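Local atomic coordinates of gamma-glutamyl-gamma-aminobutyraldehyde dehydrogenase (Burkholderia cenocepacia, PDB entry 4LIH), a protein that probably oxidises aldehydes such as gamma-glutamyl-gamma-aminobutyraldehyde to carboxylic acids with NAD(P)+, as a member of the aldehyde dehydrogenase family. Residues K58-C62 against V228-G232. Numbering follows the deposited sequence.
Sequences KVADC and VPGAG
Pro229 and Cys62 carry this contact, joined by one direct hydrogen bond, with Val228 closing on Cys62 beside it. Cys62 N donates to Pro229 O (2.9 Å) in a moderately bent bond, the N-H···O angle being 154° and the donor tilted 23° from the carbonyl plane. Next to this bond, Cys62 CB presses on Val228 CG1 at 3.2 Å, tighter than usual for two carbons. Cys62 SG, beside its own backbone N and anti to the carbonyl carbon (chi1 -65°), lies 3.6 Å from Val228 CG1 and more loosely against Pro229 CD. The pyrrolidine ring also receives Val59, whose CG1 reaches Pro229 CB at 3.6 Å, the two side chains crossing at about a right angle; Ile209 of helix 206-218 touches both. At the more open end, a water donates to Asp61 OD1 (2.7 Å) and Cys62 O and accepts from Ala231 N, bridging the segments, while Asp61 OD2 forms a salt bridge with Arg43. The end of strand 55-60, of a two-stranded antiparallel sheet, and the residues that follow it are thus fastened to the loop between strand 225-227 and helix 232-240, a strand-turn-helix unit consistent with the Rossmann-type NAD(P)-binding domain of aldehyde dehydrogenases.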
loop_
_atom_site.group_PDB
_atom_site.type_symbol
_atom_site.label_atom_id
_atom_site.label_comp_id
_atom_site.label_asym_id
_atom_site.label_seq_id
_atom_site.Cartn_x
_atom_site.Cartn_y
_atom_site.Cartn_z
ATOM N N LYS A 58 -29.620 39.280 -0.392
ATOM C CA LYS A 58 -29.899 38.893 -1.773
ATOM C C LYS A 58 -28.632 38.237 -2.346
ATOM O O LYS A 58 -27.537 38.815 -2.310
ATOM C CB LYS A 58 -30.345 40.092 -2.602
ATOM C CG LYS A 58 -31.729 40.590 -2.194
ATOM C CD LYS A 58 -32.342 41.542 -3.212
ATOM C CE LYS A 58 -33.683 42.112 -2.748
ATOM N NZ LYS A 58 -34.802 41.152 -2.998
ATOM N N VAL A 59 -28.789 37.038 -2.887
ATOM C CA VAL A 59 -27.667 36.257 -3.352
ATOM C C VAL A 59 -27.786 36.050 -4.857
ATOM O O VAL A 59 -28.874 35.938 -5.396
ATOM C CB VAL A 59 -27.619 34.921 -2.594
ATOM C CG1 VAL A 59 -26.619 33.926 -3.212
ATOM C CG2 VAL A 59 -27.316 35.202 -1.119
ATOM N N ALA A 60 -26.659 36.051 -5.534
ATOM C CA ALA A 60 -26.640 35.858 -6.982
ATOM C C ALA A 60 -27.451 34.612 -7.374
ATOM O O ALA A 60 -27.234 33.581 -6.840
ATOM C CB ALA A 60 -25.209 35.734 -7.466
ATOM N N ASP A 61 -28.363 34.747 -8.332
ATOM C CA ASP A 61 -29.074 33.606 -8.885
ATOM C C ASP A 61 -28.525 33.227 -10.274
ATOM O O ASP A 61 -29.007 33.728 -11.316
ATOM C CB ASP A 61 -30.560 33.896 -8.963
ATOM C CG ASP A 61 -31.336 32.702 -9.452
ATOM O OD1 ASP A 61 -31.152 31.599 -8.894
ATOM O OD2 ASP A 61 -32.115 32.880 -10.395
ATOM N N CYS A 62 -27.529 32.324 -10.291
ATOM C CA CYS A 62 -26.818 32.049 -11.522
ATOM C C CYS A 62 -27.569 31.215 -12.524
ATOM O O CYS A 62 -28.352 30.324 -12.199
ATOM C CB CYS A 62 -25.427 31.443 -11.255
ATOM S SG CYS A 62 -24.351 32.626 -10.402
ATOM N N VAL A 228 -20.869 29.214 -7.560
ATOM C CA VAL A 228 -21.981 29.650 -8.396
ATOM C C VAL A 228 -23.300 29.383 -7.670
ATOM O O VAL A 228 -23.896 28.310 -7.818
ATOM C CB VAL A 228 -21.960 28.913 -9.755
ATOM C CG1 VAL A 228 -23.131 29.287 -10.641
ATOM C CG2 VAL A 228 -20.659 29.202 -10.450
ATOM N N PRO A 229 -23.759 30.373 -6.894
ATOM C CA PRO A 229 -25.046 30.209 -6.205
ATOM C C PRO A 229 -26.234 30.201 -7.184
ATOM O O PRO A 229 -26.105 30.713 -8.309
ATOM C CB PRO A 229 -25.112 31.409 -5.247
ATOM C CG PRO A 229 -23.893 32.214 -5.454
ATOM C CD PRO A 229 -23.107 31.657 -6.598
ATOM N N GLY A 230 -27.362 29.620 -6.733
ATOM C CA GLY A 230 -28.595 29.520 -7.543
ATOM C C GLY A 230 -29.392 28.281 -7.187
ATOM O O GLY A 230 -29.079 27.588 -6.203
ATOM N N ALA A 231 -30.396 27.978 -7.998
ATOM C CA ALA A 231 -31.306 26.883 -7.745
ATOM C C ALA A 231 -30.922 25.631 -8.576
ATOM O O ALA A 231 -29.750 25.312 -8.725
ATOM C CB ALA A 231 -32.749 27.331 -8.009
ATOM N N GLY A 232 -31.913 24.914 -9.097
ATOM C CA GLY A 232 -31.675 23.690 -9.884
ATOM C C GLY A 232 -30.927 23.870 -11.192
ATOM O O GLY A 232 -30.136 22.989 -11.575
HETATM O O HOH W 1 -30.384 29.568 -10.532
#